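Local structure of 2,3-dimethylmalate lyase (Aspergillus niger, 3FA4) at residues 48-53 against 59-64; 103-108 against 149-154; 210-213 against 219-222. The protein is a lyase of the phosphoenolpyruvate phosphomutase family, with a TIM-barrel fold, and carries a bound magnesium ion. All blocks are in the same frame, centred on the assembly; numbering follows the deposited sequence.

How the contacts relate
The three contacts follow one another along the chain, and none nests in or crosses another. Contact 1 comes first and closes a loop of five residues between helix 46-54 and the lead-in to helix 64-75. Contact 2 closes a longer loop of 40 residues that includes strand 111-114. It joins the ends of helices 94-107 and 134-151. Contact 3 closes another loop of five residues, between strand 211-213 and the lead-in to helix 225-231. Contacts 1 and 2 touch where L64 packs on Q103 and Y104. Contact 3 stands apart, its nearest atoms about 11 Å from contact 1. Contacts 2 and 3 lie on opposite sides of the chain's centre.

Contact 1. Residues 48-53 against 59-64; sequences GTAASV and LGICTL
C62 and I61 pack on A50 and T49 of helix 46-54 in the TIM-barrel fold of this chain. The helix follows strand 42-44. The chain then turns back, and 59-64 passes beside the helix before helix 64-75 starts. The CA atoms of A50 and C62 are 6.1 Å apart.

The packing is apolar and centred on the sulfur of C62. The CB of C62 points toward the helix, and its SG lies against the backbone at A50. SG is 3.6 Å from A50 CA. The A50 methyl is little farther, with CB at 3.8 Å from C62 SG. T49 adds its CG2 on another side of the sulfur, at 4.2 Å from C62 SG. I61 reaches A50 by the end of its longer branch. Its CG1 sits between the backbone N and the carbonyl carbon (chi1 46°), and chi2 is an unusual 96°. This brings I61 CD1 to 4.1 Å from A50 CB. M67 of helix 64-75 also touches both T49 and C62.

Polar groups at the edges look to other partners. T49 OG1 bonds to T45 O, one turn back in the chain. T63 is the N-cap of helix 64-75. Its side chain caps a backbone N in the first turn, and its own N bonds to D66 OD2, consistent with a capping box. T63 OG1 also bonds to OD1 of N65 of the third subunit, and I61 packs on M96 of that subunit.

The contact is buried near the metal site. The side chain of C62 is about 8 Å from the magnesium ion, which is bound at D86 and D88. With chi1 -50°, SG stands anti to the carbonyl carbon of C62 and rests on A50, 3.6 Å from A50 N.

Contact 2. Residues 103-108 against 149-154; sequences QYSRSG and QRIGSD
S105 and S153 are the closest backbone pair, with their CA atoms 6.5 Å apart, where two helices run out. The CB atoms of both serines point toward the opposite segment. Their hydroxyls meet in one hydrogen bond, in which S153 OG donates to S105 OG at 3.1 Å. The bond is one link in a chain. I155 N donates to S153 OG, and S105 OG bonds in turn to T101 O, one turn back in its helix. S153 OG, anti to its backbone N (chi1 162°), is carried to S105 OG.

Helices 94-107 and 134-151 are consecutive outer helices of the TIM barrel, with strand 111-114 between them in the chain. Each is followed by a Schellman motif, in which G108 and G152 have the positive phi.

I151 packs beside S105 with the end of its longer branch. Its CD1 is 3.8 Å from S105 CB and 4.1 Å from S105 OG. The fourth subunit is also close: its M2 packs on S105, and its E72 forms a salt bridge with R106 NE.

Contact 3. Residues 210-213 against 219-222; sequences LLLN and ATPS
The loop that leaves strand 211-213, the seventh strand of the TIM barrel in chain order, bends back so that T220 faces L212 and N213. The strand lies between strands 235-238 and 186-189 in the parallel sheet. The loop runs on to helix 225-231. The fit is loose. The nearest CA atoms, of N213 and T220, are 8.4 Å apart, and no direct hydrogen bond joins the segments.

The apolar part is one methyl pair. L212 CD1 meets T220 CG2 at 4.2 Å, and the two side chains pass each other running opposite ways. L212 extends with CG anti to its backbone N (chi1 174°). The L212 side chain also touches I223, F233 and I236.

T220 turns its hydroxyl a different way from its methyl. OG1 sits beside the backbone N (chi1 -44°) and donates to I192 O. The side chain of N213 does not reach T220. Its ND2 bonds to OE1 of E190. The N213 side chain is about 10 Å from the magnesium ion.

The polar link between the segments is a water. It offers a proton to each side, and its bond to N213 O is weak at 3.4 Å. Its other bond runs to T220 OG1 at 3.3 Å from the water oxygen.

Contact 1. Residues 48-53 against 59-64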
loop_
_atom_site.group_PDB
_atom_site.type_symbol
_atom_site.label_atom_id
_atom_site.label_comp_id
_atom_site.label_asym_id
_atom_site.label_seq_id
_atom_site.Cartn_x
_atom_site.Cartn_y
_atom_site.Cartn_z
ATOM N N GLY B 48 -7.579 9.181 -15.079
ATOM C CA GLY B 48 -6.141 9.157 -15.184
ATOM C C GLY B 48 -5.383 8.336 -14.164
ATOM O O GLY B 48 -4.324 7.784 -14.514
ATOM N N THR B 49 -5.901 8.243 -12.919
ATOM C CA THR B 49 -5.349 7.362 -11.845
ATOM C C THR B 49 -5.569 5.911 -12.230
ATOM O O THR B 49 -4.647 5.120 -12.180
ATOM C CB THR B 49 -6.007 7.674 -10.452
ATOM O OG1 THR B 49 -5.863 9.071 -10.166
ATOM C CG2 THR B 49 -5.424 6.855 -9.255
ATOM N N ALA B 50 -6.791 5.556 -12.625
ATOM C CA ALA B 50 -7.087 4.253 -13.157
ATOM C C ALA B 50 -6.167 3.929 -14.323
ATOM O O ALA B 50 -5.678 2.824 -14.398
ATOM C CB ALA B 50 -8.580 4.224 -13.619
ATOM N N ALA B 51 -5.992 4.861 -15.281
ATOM C CA ALA B 51 -5.077 4.649 -16.441
ATOM C C ALA B 51 -3.609 4.478 -16.028
ATOM O O ALA B 51 -2.950 3.538 -16.472
ATOM C CB ALA B 51 -5.225 5.777 -17.452
ATOM N N SER B 52 -3.104 5.346 -15.133
ATOM C CA SER B 52 -1.704 5.261 -14.666
ATOM C C SER B 52 -1.405 4.198 -13.589
ATOM O O SER B 52 -0.416 3.480 -13.623
ATOM C CB SER B 52 -1.309 6.630 -14.167
ATOM O OG SER B 52 0.071 6.723 -13.971
ATOM N N VAL B 53 -2.248 4.082 -12.603
ATOM C CA VAL B 53 -1.957 3.142 -11.509
ATOM C C VAL B 53 -2.235 1.709 -11.937
ATOM O O VAL B 53 -1.499 0.840 -11.582
ATOM C CB VAL B 53 -2.674 3.589 -10.189
ATOM C CG1 VAL B 53 -2.573 2.572 -9.096
ATOM C CG2 VAL B 53 -2.074 4.903 -9.702
ATOM N N LEU B 59 -13.497 2.130 -14.730
ATOM C CA LEU B 59 -14.654 1.323 -14.578
ATOM C C LEU B 59 -14.908 1.074 -13.096
ATOM O O LEU B 59 -15.636 0.128 -12.714
ATOM C CB LEU B 59 -14.335 -0.018 -15.203
ATOM C CG LEU B 59 -13.941 -0.103 -16.657
ATOM C CD1 LEU B 59 -13.544 -1.540 -16.821
ATOM C CD2 LEU B 59 -15.151 0.260 -17.576
ATOM N N GLY B 60 -14.236 1.863 -12.265
ATOM C CA GLY B 60 -14.370 1.770 -10.804
ATOM C C GLY B 60 -13.468 0.687 -10.216
ATOM O O GLY B 60 -13.910 -0.079 -9.321
ATOM N N ILE B 61 -12.206 0.652 -10.689
ATOM C CA ILE B 61 -11.181 -0.339 -10.268
ATOM C C ILE B 61 -10.146 0.178 -9.246
ATOM O O ILE B 61 -9.388 -0.605 -8.689
ATOM C CB ILE B 61 -10.525 -1.106 -11.464
ATOM C CG1 ILE B 61 -10.143 -0.115 -12.559
ATOM C CG2 ILE B 61 -11.499 -2.024 -12.100
ATOM C CD1 ILE B 61 -8.703 0.319 -12.471
ATOM N N CYS B 62 -10.152 1.487 -8.977
ATOM C CA CYS B 62 -9.389 2.053 -7.905
ATOM C C CYS B 62 -10.172 1.914 -6.586
ATOM O O CYS B 62 -11.383 2.254 -6.513
ATOM C CB CYS B 62 -9.078 3.518 -8.179
ATOM S SG CYS B 62 -8.370 3.882 -9.840
ATOM N N THR B 63 -9.473 1.393 -5.568
ATOM C CA THR B 63 -9.956 1.388 -4.168
ATOM C C THR B 63 -9.726 2.755 -3.453
ATOM O O THR B 63 -9.131 3.676 -4.003
ATOM C CB THR B 63 -9.297 0.311 -3.381
ATOM O OG1 THR B 63 -7.907 0.636 -3.303
ATOM C CG2 THR B 63 -9.450 -1.131 -4.070
ATOM N N LEU B 64 -10.177 2.869 -2.205
ATOM C CA LEU B 64 -9.798 4.032 -1.370
ATOM C C LEU B 64 -8.241 4.176 -1.297
ATOM O O LEU B 64 -7.711 5.278 -1.481
ATOM C CB LEU B 64 -10.395 3.912 0.048
ATOM C CG LEU B 64 -10.040 5.015 1.062
ATOM C CD1 LEU B 64 -10.262 6.533 0.489
ATOM C CD2 LEU B 64 -10.792 4.704 2.323
#

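Contact 2. Residues 103-108 against 149-154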
loop_
_atom_site.group_PDB
_atom_site.type_symbol
_atom_site.label_atom_id
_atom_site.label_comp_id
_atom_site.label_asym_id
_atom_site.label_seq_id
_atom_site.Cartn_x
_atom_site.Cartn_y
_atom_site.Cartn_z
ATOM N N GLN B 103 -9.078 10.535 5.827
ATOM C CA GLN B 103 -7.882 10.217 5.076
ATOM C C GLN B 103 -7.491 11.244 3.997
ATOM O O GLN B 103 -6.345 11.643 3.932
ATOM C CB GLN B 103 -8.041 8.842 4.444
ATOM C CG GLN B 103 -7.993 7.755 5.445
ATOM C CD GLN B 103 -7.908 6.428 4.839
ATOM O OE1 GLN B 103 -7.367 6.302 3.746
ATOM N NE2 GLN B 103 -8.389 5.389 5.545
ATOM N N TYR B 104 -8.408 11.664 3.141
ATOM C CA TYR B 104 -8.166 12.831 2.259
ATOM C C TYR B 104 -7.773 14.094 3.020
ATOM O O TYR B 104 -6.871 14.801 2.609
ATOM C CB TYR B 104 -9.408 13.134 1.400
ATOM C CG TYR B 104 -9.516 12.359 0.066
ATOM C CD1 TYR B 104 -9.192 11.026 -0.015
ATOM C CD2 TYR B 104 -9.989 13.001 -1.114
ATOM C CE1 TYR B 104 -9.325 10.320 -1.234
ATOM C CE2 TYR B 104 -10.113 12.312 -2.329
ATOM C CZ TYR B 104 -9.771 10.979 -2.355
ATOM O OH TYR B 104 -9.873 10.307 -3.510
ATOM N N SER B 105 -8.448 14.400 4.118
ATOM C CA SER B 105 -8.098 15.559 4.919
ATOM C C SER B 105 -6.688 15.499 5.477
ATOM O O SER B 105 -5.916 16.412 5.222
ATOM C CB SER B 105 -9.094 15.718 6.057
ATOM O OG SER B 105 -10.375 15.753 5.469
ATOM N N ARG B 106 -6.367 14.447 6.260
ATOM C CA ARG B 106 -4.979 14.171 6.737
ATOM C C ARG B 106 -3.906 14.223 5.663
ATOM O O ARG B 106 -2.821 14.648 5.930
ATOM C CB ARG B 106 -4.893 12.813 7.468
ATOM C CG ARG B 106 -5.643 12.814 8.763
ATOM C CD ARG B 106 -5.261 11.622 9.685
ATOM N NE ARG B 106 -5.392 10.320 9.029
ATOM C CZ ARG B 106 -6.483 9.581 9.136
ATOM N NH1 ARG B 106 -7.513 10.043 9.861
ATOM N NH2 ARG B 106 -6.547 8.380 8.550
ATOM N N SER B 107 -4.202 13.731 4.457
ATOM C CA SER B 107 -3.345 13.816 3.264
ATOM C C SER B 107 -3.108 15.200 2.662
ATOM O O SER B 107 -2.205 15.387 1.900
ATOM C CB SER B 107 -3.950 13.001 2.169
ATOM O OG SER B 107 -3.939 11.628 2.494
ATOM N N GLY B 108 -3.946 16.148 2.968
ATOM C CA GLY B 108 -3.736 17.521 2.545
ATOM C C GLY B 108 -4.502 17.852 1.300
ATOM O O GLY B 108 -4.255 18.908 0.683
ATOM N N GLN B 149 -16.371 17.791 9.754
ATOM C CA GLN B 149 -16.800 18.471 10.999
ATOM C C GLN B 149 -16.263 17.845 12.328
ATOM O O GLN B 149 -15.846 18.537 13.254
ATOM C CB GLN B 149 -18.344 18.575 11.029
ATOM C CG GLN B 149 -18.883 19.883 10.304
ATOM C CD GLN B 149 -20.430 19.972 10.043
ATOM O OE1 GLN B 149 -21.241 19.092 10.410
ATOM N NE2 GLN B 149 -20.814 21.043 9.385
ATOM N N ARG B 150 -16.289 16.533 12.448
ATOM C CA ARG B 150 -15.724 15.851 13.595
ATOM C C ARG B 150 -14.262 16.165 13.808
ATOM O O ARG B 150 -13.820 16.351 14.908
ATOM C CB ARG B 150 -15.868 14.358 13.431
ATOM C CG ARG B 150 -16.982 13.720 14.157
ATOM C CD ARG B 150 -17.133 12.295 13.738
ATOM N NE ARG B 150 -18.459 12.033 13.240
ATOM C CZ ARG B 150 -18.760 11.319 12.182
ATOM N NH1 ARG B 150 -17.843 10.733 11.464
ATOM N NH2 ARG B 150 -20.019 11.170 11.876
ATOM N N ILE B 151 -13.506 16.197 12.732
ATOM C CA ILE B 151 -12.028 16.361 12.815
ATOM C C ILE B 151 -11.520 17.778 12.568
ATOM O O ILE B 151 -10.303 17.987 12.566
ATOM C CB ILE B 151 -11.258 15.311 11.971
ATOM C CG1 ILE B 151 -11.643 15.436 10.481
ATOM C CG2 ILE B 151 -11.489 13.908 12.587
ATOM C CD1 ILE B 151 -10.715 14.891 9.438
ATOM N N GLY B 152 -12.446 18.747 12.482
ATOM C CA GLY B 152 -12.125 20.161 12.360
ATOM C C GLY B 152 -11.503 20.470 11.023
ATOM O O GLY B 152 -10.706 21.376 10.878
ATOM N N SER B 153 -11.887 19.717 10.006
ATOM C CA SER B 153 -11.252 19.826 8.695
ATOM C C SER B 153 -12.042 20.690 7.763
ATOM O O SER B 153 -13.274 20.588 7.719
ATOM C CB SER B 153 -11.094 18.454 8.109
ATOM O OG SER B 153 -10.888 18.562 6.728
ATOM N N ASP B 154 -11.335 21.561 7.054
ATOM C CA ASP B 154 -11.875 22.516 6.080
ATOM C C ASP B 154 -11.908 21.923 4.667
ATOM O O ASP B 154 -12.151 22.637 3.716
ATOM C CB ASP B 154 -10.946 23.706 5.943
ATOM C CG ASP B 154 -11.056 24.708 7.087
ATOM O OD1 ASP B 154 -12.095 24.717 7.758
ATOM O OD2 ASP B 154 -10.102 25.518 7.276
#

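Contact 3. Residues 210-213 against 219-222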
loop_
_atom_site.group_PDB
_atom_site.type_symbol
_atom_site.label_atom_id
_atom_site.label_comp_id
_atom_site.label_asym_id
_atom_site.label_seq_id
_atom_site.Cartn_x
_atom_site.Cartn_y
_atom_site.Cartn_z
ATOM N N LEU B 210 -20.283 26.795 -8.268
ATOM C CA LEU B 210 -20.326 25.677 -9.154
ATOM C C LEU B 210 -19.072 25.474 -9.927
ATOM O O LEU B 210 -18.281 26.358 -10.054
ATOM C CB LEU B 210 -21.557 25.681 -10.037
ATOM C CG LEU B 210 -22.938 26.016 -9.479
ATOM C CD1 LEU B 210 -23.889 26.199 -10.559
ATOM C CD2 LEU B 210 -23.433 24.980 -8.581
ATOM N N LEU B 211 -18.905 24.251 -10.391
ATOM C CA LEU B 211 -17.705 23.772 -11.004
ATOM C C LEU B 211 -18.099 23.305 -12.375
ATOM O O LEU B 211 -18.986 22.518 -12.505
ATOM C CB LEU B 211 -17.139 22.589 -10.226
ATOM C CG LEU B 211 -15.899 21.834 -10.694
ATOM C CD1 LEU B 211 -15.201 21.282 -9.546
ATOM C CD2 LEU B 211 -16.160 20.776 -11.673
ATOM N N LEU B 212 -17.437 23.806 -13.393
ATOM C CA LEU B 212 -17.577 23.274 -14.719
ATOM C C LEU B 212 -16.569 22.206 -15.072
ATOM O O LEU B 212 -15.405 22.415 -15.003
ATOM C CB LEU B 212 -17.582 24.379 -15.756
ATOM C CG LEU B 212 -17.572 24.049 -17.240
ATOM C CD1 LEU B 212 -18.808 23.435 -17.671
ATOM C CD2 LEU B 212 -17.276 25.247 -18.020
ATOM N N ASN B 213 -17.050 21.060 -15.476
ATOM C CA ASN B 213 -16.175 20.042 -16.026
ATOM C C ASN B 213 -15.910 20.099 -17.562
ATOM O O ASN B 213 -16.743 19.696 -18.429
ATOM C CB ASN B 213 -16.641 18.656 -15.627
ATOM C CG ASN B 213 -15.649 17.579 -16.042
ATOM O OD1 ASN B 213 -14.404 17.795 -16.141
ATOM N ND2 ASN B 213 -16.197 16.393 -16.300
ATOM N N ALA B 219 -20.213 16.059 -24.279
ATOM C CA ALA B 219 -21.563 16.683 -24.205
ATOM C C ALA B 219 -21.511 18.230 -24.135
ATOM O O ALA B 219 -22.428 18.953 -24.604
ATOM C CB ALA B 219 -22.304 16.123 -23.006
ATOM N N THR B 220 -20.403 18.741 -23.590
ATOM C CA THR B 220 -20.231 20.184 -23.336
ATOM C C THR B 220 -19.515 20.985 -24.463
ATOM O O THR B 220 -18.418 20.613 -24.906
ATOM C CB THR B 220 -19.487 20.347 -21.982
ATOM O OG1 THR B 220 -20.070 19.437 -21.045
ATOM C CG2 THR B 220 -19.540 21.796 -21.423
ATOM N N PRO B 221 -20.104 22.126 -24.895
ATOM C CA PRO B 221 -19.421 22.969 -25.853
ATOM C C PRO B 221 -18.074 23.431 -25.248
ATOM O O PRO B 221 -17.882 23.199 -24.095
ATOM C CB PRO B 221 -20.414 24.123 -26.032
ATOM C CG PRO B 221 -21.218 24.150 -24.782
ATOM C CD PRO B 221 -21.414 22.712 -24.536
ATOM N N SER B 222 -17.150 24.004 -26.014
ATOM C CA SER B 222 -15.798 24.306 -25.514
ATOM C C SER B 222 -15.813 25.662 -24.896
ATOM O O SER B 222 -15.995 26.643 -25.577
ATOM C CB SER B 222 -14.753 24.210 -26.633
ATOM O OG SER B 222 -14.450 22.830 -26.936
HETATM O O HOH W 1 -17.774 17.186 -20.445
#